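Local coordinates for protein transcriptional activator of comK gene (Bacillus halodurans, PDB 2HQB) that probably activates transcription of the comK gene and, as a BMP-family lipoprotein with a substrate-binding-protein fold, may bind a small ligand, at residues L36-V41 against R240-K245; Y110-F115 against G258-G263; P136-V141 against I208-D213. One frame throughout, in Å; residues are numbered along the deposited sequence.

Contact 1: L36-V41 against R240-K245; sequences LDVDVV and RFQEGK
L36 and Q242 mark the nearest backbone approach, yet their CA atoms stay 9.1 Å apart, so the two segments meet through side chains alone. L36 is the first residue to leave helical geometry after helix 23-35, and R240-K245 turns away from the end of helix 230-240. Q242 bridges the interval. Its CG stands anti to the backbone N (chi1 -165°) and the chain continues extended, which carries the amide across to the other segment. There NE2 lies 3.8 Å from V38 CG1, the valine and the glutamine lying alongside one another and pointing opposite ways, while OE1 makes a looser approach, 4.3 Å from L36 CD1. With so few atoms meeting, the segments bury just 104 Å² between them, and Q242 remains an exposed residue. The chain after L36 leads from helix 23-35 into strand 39-43, closing a beta-alpha-beta crossover that began with strand 7-11; strand 39-43 forms one edge of a parallel six-stranded sheet. Beside Q242, the F241 ring meets H89 with planes about 25° apart. V38 is buried against I32 of helix 23-35 and V8 of the neighbouring strand, and its carbonyl O is hydrogen-bonded to H33 ND1.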
loop_
_atom_site.group_PDB
_atom_site.type_symbol
_atom_site.label_atom_id
_atom_site.label_comp_id
_atom_site.label_asym_id
_atom_site.label_seq_id
_atom_site.Cartn_x
_atom_site.Cartn_y
_atom_site.Cartn_z
ATOM N N LEU A 36 2.846 21.831 -3.278
ATOM C CA LEU A 36 3.952 22.576 -2.672
ATOM C C LEU A 36 4.404 23.356 -3.915
ATOM O O LEU A 36 3.826 23.180 -4.992
ATOM C CB LEU A 36 5.040 21.622 -2.152
ATOM C CG LEU A 36 4.475 20.579 -1.172
ATOM C CD1 LEU A 36 5.588 19.812 -0.474
ATOM C CD2 LEU A 36 3.608 21.268 -0.152
ATOM N N ASP A 37 5.428 24.183 -3.833
ATOM C CA ASP A 37 5.770 24.960 -5.025
ATOM C C ASP A 37 7.144 24.636 -5.568
ATOM O O ASP A 37 7.846 25.494 -6.077
ATOM C CB ASP A 37 5.705 26.442 -4.658
ATOM C CG ASP A 37 5.260 27.312 -5.802
ATOM O OD1 ASP A 37 5.214 26.805 -6.950
ATOM O OD2 ASP A 37 4.974 28.505 -5.529
ATOM N N VAL A 38 7.523 23.381 -5.492
ATOM C CA VAL A 38 8.850 23.023 -5.917
ATOM C C VAL A 38 8.958 22.478 -7.321
ATOM O O VAL A 38 7.983 22.245 -7.986
ATOM C CB VAL A 38 9.473 22.039 -4.881
ATOM C CG1 VAL A 38 9.241 22.582 -3.466
ATOM C CG2 VAL A 38 8.858 20.650 -5.009
ATOM N N ASP A 39 10.180 22.330 -7.778
ATOM C CA ASP A 39 10.431 21.793 -9.089
ATOM C C ASP A 39 10.713 20.302 -8.861
ATOM O O ASP A 39 11.475 19.895 -7.960
ATOM C CB ASP A 39 11.612 22.523 -9.723
ATOM C CG ASP A 39 11.172 23.674 -10.589
ATOM O OD1 ASP A 39 10.049 24.207 -10.377
ATOM O OD2 ASP A 39 11.955 24.054 -11.485
ATOM N N VAL A 40 10.090 19.490 -9.695
ATOM C CA VAL A 40 10.167 18.055 -9.566
ATOM C C VAL A 40 10.910 17.425 -10.735
ATOM O O VAL A 40 10.875 17.957 -11.834
ATOM C CB VAL A 40 8.713 17.577 -9.450
ATOM C CG1 VAL A 40 8.398 16.591 -10.493
ATOM C CG2 VAL A 40 8.445 17.094 -8.067
ATOM N N VAL A 41 11.621 16.328 -10.494
ATOM C CA VAL A 41 12.333 15.618 -11.565
ATOM C C VAL A 41 12.286 14.122 -11.302
ATOM O O VAL A 41 12.504 13.666 -10.177
ATOM C CB VAL A 41 13.792 15.994 -11.663
ATOM C CG1 VAL A 41 14.410 15.298 -12.863
ATOM C CG2 VAL A 41 13.928 17.472 -11.751
ATOM N N ARG A 240 7.151 18.122 5.330
ATOM C CA ARG A 240 7.901 18.213 6.570
ATOM C C ARG A 240 9.347 18.549 6.257
ATOM O O ARG A 240 9.990 19.294 6.987
ATOM C CB ARG A 240 7.816 16.917 7.375
ATOM C CG ARG A 240 6.416 16.668 7.887
ATOM C CD ARG A 240 6.424 15.714 9.046
ATOM N NE ARG A 240 6.560 16.421 10.313
ATOM C CZ ARG A 240 6.660 15.827 11.497
ATOM N NH1 ARG A 240 6.647 14.504 11.594
ATOM N NH2 ARG A 240 6.757 16.560 12.589
ATOM N N PHE A 241 9.862 18.026 5.158
ATOM C CA PHE A 241 11.241 18.318 4.818
ATOM C C PHE A 241 11.410 19.795 4.496
ATOM O O PHE A 241 12.503 20.359 4.603
ATOM C CB PHE A 241 11.699 17.507 3.625
ATOM C CG PHE A 241 13.081 17.838 3.190
ATOM C CD1 PHE A 241 14.176 17.446 3.962
ATOM C CD2 PHE A 241 13.299 18.566 2.003
ATOM C CE1 PHE A 241 15.493 17.773 3.558
ATOM C CE2 PHE A 241 14.607 18.904 1.572
ATOM C CZ PHE A 241 15.711 18.503 2.353
ATOM N N GLN A 242 10.329 20.427 4.083
ATOM C CA GLN A 242 10.398 21.836 3.759
ATOM C C GLN A 242 10.331 22.621 5.076
ATOM O O GLN A 242 11.077 23.567 5.279
ATOM C CB GLN A 242 9.232 22.196 2.824
ATOM C CG GLN A 242 9.361 23.532 2.102
ATOM C CD GLN A 242 8.282 23.737 1.053
ATOM O OE1 GLN A 242 7.102 23.386 1.274
ATOM N NE2 GLN A 242 8.671 24.326 -0.094
ATOM N N GLU A 243 9.448 22.188 5.969
ATOM C CA GLU A 243 9.252 22.815 7.274
ATOM C C GLU A 243 10.359 22.373 8.235
ATOM O O GLU A 243 10.180 22.378 9.467
ATOM C CB GLU A 243 7.879 22.411 7.843
ATOM C CG GLU A 243 6.684 22.718 6.924
ATOM C CD GLU A 243 5.342 22.301 7.531
ATOM O OE1 GLU A 243 4.291 22.819 7.085
ATOM O OE2 GLU A 243 5.333 21.449 8.449
ATOM N N GLY A 244 11.501 21.989 7.666
ATOM C CA GLY A 244 12.605 21.527 8.487
ATOM C C GLY A 244 12.275 20.405 9.470
ATOM O O GLY A 244 13.186 19.834 10.059
ATOM N N LYS A 245 10.994 20.069 9.633
ATOM C CA LYS A 245 10.578 19.032 10.565
ATOM C C LYS A 245 10.489 17.564 10.042
ATOM O O LYS A 245 9.537 16.864 10.387
ATOM C CB LYS A 245 9.235 19.452 11.170
ATOM C CG LYS A 245 8.862 18.758 12.509
ATOM C CD LYS A 245 7.508 19.272 13.085
ATOM C CE LYS A 245 7.152 18.666 14.461
ATOM N NZ LYS A 245 5.689 18.835 14.762
#

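Contact 2: Y110-F115 against G258-G263; sequences YAMGYF and GVVSLG
With CG of selenomethionine M112 lying between the backbone N and the carbonyl carbon (chi1 84°), its chain leads away from strand 260-262 and leaves CB to meet V260. The valine answers with CG1 anti to its own backbone N (chi1 168°), and CG1 stops 4.0 Å from M112 CB. About one helical turn on, F115 likewise touches through its root: F115 CB is 4.2 Å from L262 CD1, while the ring leads off to meet F255 edge-to-face. The other leucine branch, CD2, lies 4.3 Å from the carbonyl O of M112. Helix 110-115 and strand 260-262 run almost parallel, their short axes 8.7 Å apart at an angle of 5°, so M112 and F115 come opposite V260 and L262 in sequence. S261, between them, points away, and its OG is hydrogen-bonded to H229. The strand lies at one edge of the mixed sheet, antiparallel to 222-228, and the helix covers it together with helix 271-286, whose I277 and I281 touch L262. The side-chain-to-side-chain contacts are all between carbon atoms, with 182 Å² buried in total, consistent with a join that rests mainly on apolar packing.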
loop_
_atom_site.group_PDB
_atom_site.type_symbol
_atom_site.label_atom_id
_atom_site.label_comp_id
_atom_site.label_asym_id
_atom_site.label_seq_id
_atom_site.Cartn_x
_atom_site.Cartn_y
_atom_site.Cartn_z
ATOM N N TYR A 110 -1.440 -4.501 9.142
ATOM C CA TYR A 110 -2.423 -5.249 9.933
ATOM C C TYR A 110 -3.794 -4.569 10.052
ATOM O O TYR A 110 -4.810 -5.166 9.695
ATOM C CB TYR A 110 -1.867 -5.513 11.325
ATOM C CG TYR A 110 -2.731 -6.410 12.186
ATOM C CD1 TYR A 110 -2.653 -7.812 12.100
ATOM C CD2 TYR A 110 -3.652 -5.858 13.074
ATOM C CE1 TYR A 110 -3.485 -8.630 12.884
ATOM C CE2 TYR A 110 -4.483 -6.658 13.852
ATOM C CZ TYR A 110 -4.404 -8.027 13.750
ATOM O OH TYR A 110 -5.308 -8.757 14.465
ATOM N N ALA A 111 -3.829 -3.330 10.545
ATOM C CA ALA A 111 -5.095 -2.606 10.708
ATOM C C ALA A 111 -6.015 -2.694 9.512
ATOM O O ALA A 111 -7.085 -3.303 9.570
ATOM C CB ALA A 111 -4.838 -1.147 11.011
HETATM N N MSE A 112 -5.596 -2.077 8.417
HETATM C CA MSE A 112 -6.421 -2.069 7.221
HETATM C C MSE A 112 -6.918 -3.445 6.831
HETATM O O MSE A 112 -8.023 -3.574 6.342
HETATM C CB MSE A 112 -5.664 -1.436 6.047
HETATM C CG MSE A 112 -4.729 -2.365 5.269
HETATM SE SE MSE A 112 -3.699 -1.371 3.888
HETATM C CE MSE A 112 -2.649 -2.857 3.238
ATOM N N GLY A 113 -6.115 -4.474 7.048
ATOM C CA GLY A 113 -6.541 -5.807 6.671
ATOM C C GLY A 113 -7.657 -6.310 7.553
ATOM O O GLY A 113 -8.578 -6.996 7.108
ATOM N N TYR A 114 -7.560 -5.950 8.824
ATOM C CA TYR A 114 -8.528 -6.343 9.807
ATOM C C TYR A 114 -9.882 -5.782 9.403
ATOM O O TYR A 114 -10.802 -6.526 9.059
ATOM C CB TYR A 114 -8.068 -5.807 11.146
ATOM C CG TYR A 114 -8.783 -6.374 12.344
ATOM C CD1 TYR A 114 -8.438 -7.621 12.871
ATOM C CD2 TYR A 114 -9.786 -5.647 12.970
ATOM C CE1 TYR A 114 -9.073 -8.118 13.991
ATOM C CE2 TYR A 114 -10.423 -6.134 14.082
ATOM C CZ TYR A 114 -10.066 -7.360 14.592
ATOM O OH TYR A 114 -10.695 -7.784 15.736
ATOM N N PHE A 115 -10.002 -4.463 9.431
ATOM C CA PHE A 115 -11.250 -3.803 9.063
ATOM C C PHE A 115 -11.798 -4.263 7.724
ATOM O O PHE A 115 -13.019 -4.350 7.552
ATOM C CB PHE A 115 -11.045 -2.291 9.036
ATOM C CG PHE A 115 -10.566 -1.749 10.322
ATOM C CD1 PHE A 115 -11.330 -1.911 11.465
ATOM C CD2 PHE A 115 -9.319 -1.176 10.420
ATOM C CE1 PHE A 115 -10.859 -1.524 12.684
ATOM C CE2 PHE A 115 -8.831 -0.777 11.649
ATOM C CZ PHE A 115 -9.608 -0.957 12.789
ATOM N N GLY A 258 -3.284 9.184 8.919
ATOM C CA GLY A 258 -4.111 9.676 7.810
ATOM C C GLY A 258 -3.789 9.286 6.364
ATOM O O GLY A 258 -4.366 9.828 5.413
ATOM N N VAL A 259 -2.881 8.334 6.188
ATOM C CA VAL A 259 -2.506 7.930 4.862
ATOM C C VAL A 259 -2.837 6.472 4.636
ATOM O O VAL A 259 -2.244 5.796 3.776
ATOM C CB VAL A 259 -1.027 8.204 4.626
ATOM C CG1 VAL A 259 -0.774 9.665 4.735
ATOM C CG2 VAL A 259 -0.197 7.455 5.621
ATOM N N VAL A 260 -3.782 5.992 5.436
ATOM C CA VAL A 260 -4.267 4.623 5.312
ATOM C C VAL A 260 -5.742 4.675 5.606
ATOM O O VAL A 260 -6.166 5.313 6.572
ATOM C CB VAL A 260 -3.635 3.670 6.304
ATOM C CG1 VAL A 260 -4.391 2.365 6.299
ATOM C CG2 VAL A 260 -2.199 3.420 5.926
ATOM N N SER A 261 -6.528 3.998 4.783
ATOM C CA SER A 261 -7.965 4.011 4.972
ATOM C C SER A 261 -8.705 2.830 4.338
ATOM O O SER A 261 -8.106 1.811 3.974
ATOM C CB SER A 261 -8.498 5.303 4.380
ATOM O OG SER A 261 -8.128 5.384 3.017
ATOM N N LEU A 262 -10.022 2.983 4.233
ATOM C CA LEU A 262 -10.864 1.996 3.591
ATOM C C LEU A 262 -11.485 2.722 2.409
ATOM O O LEU A 262 -11.692 3.933 2.468
ATOM C CB LEU A 262 -11.972 1.501 4.517
ATOM C CG LEU A 262 -11.647 0.403 5.517
ATOM C CD1 LEU A 262 -12.936 -0.260 5.886
ATOM C CD2 LEU A 262 -10.738 -0.624 4.924
ATOM N N GLY A 263 -11.778 1.978 1.346
ATOM C CA GLY A 263 -12.362 2.572 0.162
ATOM C C GLY A 263 -13.866 2.738 0.245
ATOM O O GLY A 263 -14.513 2.149 1.119
#

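Contact 3: P136-V141 against I208-D213; sequences PWQPEV and IGYVGD
Y210 and E140 touch through a weak hydrogen bond, the phenol OH donating to OE1 over 3.2 Å. OE1 sits at the edge of the tyrosine ring, near its plane and 4.1 Å from CE1, whereas OE2 is farther from the hydroxyl, at 3.8 Å from OH. The glutamate chain runs roughly perpendicular to the tyrosine, with carboxylate and ring planes 62° apart. A bend at chi2 (93°) folds that chain and brings the carboxylate round to the phenol; CG of Y210, anti to the backbone N, sends the ring off its strand. With an alanine here in place of E140, the Y210 hydroxyl is likely to lose this acceptor and a gap to open beside it. In the next shell Y186 packs on E140, and A188, D190 and T226 on Y210. The backbone bond V141 N to Q138 O, 2.9 Å, ties the loop to the first turn of helix 139-150. E140 thus starts the helix that follows strand 128-133 in a beta-alpha unit. Y210 lies near the C-terminal end of strand 206-211, between strands 184-186 and 222-228, on the side of the sheet that faces the ligand cleft in periplasmic-binding-protein relatives.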
loop_
_atom_site.group_PDB
_atom_site.type_symbol
_atom_site.label_atom_id
_atom_site.label_comp_id
_atom_site.label_asym_id
_atom_site.label_seq_id
_atom_site.Cartn_x
_atom_site.Cartn_y
_atom_site.Cartn_z
ATOM N N PRO A 136 3.772 -14.642 3.306
ATOM C CA PRO A 136 3.303 -14.787 4.685
ATOM C C PRO A 136 3.600 -13.583 5.581
ATOM O O PRO A 136 2.829 -13.271 6.501
ATOM C CB PRO A 136 4.024 -16.026 5.149
ATOM C CG PRO A 136 4.282 -16.774 3.889
ATOM C CD PRO A 136 4.741 -15.699 2.984
ATOM N N TRP A 137 4.706 -12.903 5.304
ATOM C CA TRP A 137 5.059 -11.752 6.099
ATOM C C TRP A 137 4.180 -10.517 5.854
ATOM O O TRP A 137 4.407 -9.460 6.432
ATOM C CB TRP A 137 6.520 -11.409 5.883
ATOM C CG TRP A 137 6.907 -11.147 4.467
ATOM C CD1 TRP A 137 7.581 -11.988 3.622
ATOM C CD2 TRP A 137 6.686 -9.945 3.739
ATOM N NE1 TRP A 137 7.796 -11.374 2.418
ATOM C CE2 TRP A 137 7.254 -10.119 2.462
ATOM C CE3 TRP A 137 6.057 -8.733 4.042
ATOM C CZ2 TRP A 137 7.213 -9.132 1.492
ATOM C CZ3 TRP A 137 6.017 -7.761 3.086
ATOM C CH2 TRP A 137 6.591 -7.961 1.820
ATOM N N GLN A 138 3.169 -10.640 5.002
ATOM C CA GLN A 138 2.294 -9.502 4.746
ATOM C C GLN A 138 1.312 -9.325 5.911
ATOM O O GLN A 138 0.440 -10.170 6.143
ATOM C CB GLN A 138 1.536 -9.698 3.414
ATOM C CG GLN A 138 2.411 -9.564 2.169
ATOM C CD GLN A 138 1.675 -9.784 0.854
ATOM O OE1 GLN A 138 0.613 -9.203 0.595
ATOM N NE2 GLN A 138 2.255 -10.615 0.005
ATOM N N PRO A 139 1.455 -8.233 6.680
ATOM C CA PRO A 139 0.587 -7.939 7.817
ATOM C C PRO A 139 -0.878 -8.082 7.465
ATOM O O PRO A 139 -1.611 -8.748 8.188
ATOM C CB PRO A 139 0.970 -6.512 8.160
ATOM C CG PRO A 139 2.411 -6.558 7.967
ATOM C CD PRO A 139 2.521 -7.223 6.606
ATOM N N GLU A 140 -1.294 -7.458 6.359
ATOM C CA GLU A 140 -2.676 -7.530 5.881
ATOM C C GLU A 140 -3.260 -8.954 5.977
ATOM O O GLU A 140 -4.460 -9.123 6.238
ATOM C CB GLU A 140 -2.762 -7.100 4.412
ATOM C CG GLU A 140 -1.753 -6.035 3.956
ATOM C CD GLU A 140 -0.463 -6.599 3.342
ATOM O OE1 GLU A 140 -0.546 -7.559 2.543
ATOM O OE2 GLU A 140 0.634 -6.060 3.642
ATOM N N VAL A 141 -2.428 -9.974 5.750
ATOM C CA VAL A 141 -2.940 -11.331 5.809
ATOM C C VAL A 141 -3.490 -11.659 7.209
ATOM O O VAL A 141 -4.579 -12.213 7.320
ATOM C CB VAL A 141 -1.872 -12.381 5.382
ATOM C CG1 VAL A 141 -2.485 -13.787 5.327
ATOM C CG2 VAL A 141 -1.329 -12.031 4.030
ATOM N N ILE A 208 -12.181 -7.482 -2.141
ATOM C CA ILE A 208 -11.745 -6.325 -1.342
ATOM C C ILE A 208 -10.590 -5.662 -2.116
ATOM O O ILE A 208 -9.618 -6.334 -2.479
ATOM C CB ILE A 208 -11.205 -6.703 0.074
ATOM C CG1 ILE A 208 -12.301 -7.350 0.926
ATOM C CG2 ILE A 208 -10.718 -5.443 0.786
ATOM C CD1 ILE A 208 -13.509 -6.494 1.101
ATOM N N GLY A 209 -10.708 -4.361 -2.387
ATOM C CA GLY A 209 -9.655 -3.649 -3.097
ATOM C C GLY A 209 -8.300 -3.629 -2.379
ATOM O O GLY A 209 -8.219 -3.666 -1.146
ATOM N N TYR A 210 -7.227 -3.547 -3.158
ATOM C CA TYR A 210 -5.880 -3.534 -2.606
ATOM C C TYR A 210 -5.050 -2.301 -2.974
ATOM O O TYR A 210 -4.842 -2.024 -4.151
ATOM C CB TYR A 210 -5.118 -4.781 -3.065
ATOM C CG TYR A 210 -3.855 -5.005 -2.283
ATOM C CD1 TYR A 210 -3.919 -5.288 -0.904
ATOM C CD2 TYR A 210 -2.596 -4.929 -2.900
ATOM C CE1 TYR A 210 -2.774 -5.494 -0.152
ATOM C CE2 TYR A 210 -1.421 -5.127 -2.152
ATOM C CZ TYR A 210 -1.526 -5.412 -0.765
ATOM O OH TYR A 210 -0.397 -5.588 0.018
ATOM N N VAL A 211 -4.561 -1.595 -1.956
ATOM C CA VAL A 211 -3.716 -0.408 -2.115
ATOM C C VAL A 211 -4.345 0.751 -2.872
ATOM O O VAL A 211 -3.869 1.865 -2.772
ATOM C CB VAL A 211 -2.362 -0.791 -2.755
ATOM C CG1 VAL A 211 -1.496 0.400 -2.912
ATOM C CG2 VAL A 211 -1.639 -1.810 -1.860
ATOM N N GLY A 212 -5.430 0.505 -3.602
ATOM C CA GLY A 212 -6.094 1.566 -4.342
ATOM C C GLY A 212 -7.599 1.555 -4.093
ATOM O O GLY A 212 -8.166 0.538 -3.733
ATOM N N ASP A 213 -8.276 2.676 -4.311
ATOM C CA ASP A 213 -9.714 2.711 -4.083
ATOM C C ASP A 213 -10.488 1.669 -4.857
ATOM O O ASP A 213 -11.626 1.356 -4.489
ATOM C CB ASP A 213 -10.296 4.057 -4.389
ATOM C CG ASP A 213 -11.720 4.150 -3.960
ATOM O OD1 ASP A 213 -11.966 3.994 -2.747
ATOM O OD2 ASP A 213 -12.592 4.371 -4.834
#

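How the contacts relate
Contacts 2 and 3 are buried near the middle of the chain, their centres 9 Å apart, whereas contact 1 lies partly buried at the periphery, with its centre 27 Å from contact 2 and 30 Å from contact 3. Contact 1 belongs to the parallel sheet; the other two reach the mixed sheet, at its edge strand 260-262 and at inner strand 206-211. They also touch directly: the CE methyl of M112 packs on E140 CG, and G263 packs beside D213. Chemistry follows place. Contact 2 is apolar, contact 3 joins buried residues by a weak hydrogen bond, and contact 1 sets the amide of exposed Q242 against aliphatic methyls. Two separate sheets are consistent with the two-lobed periplasmic-binding-protein fold.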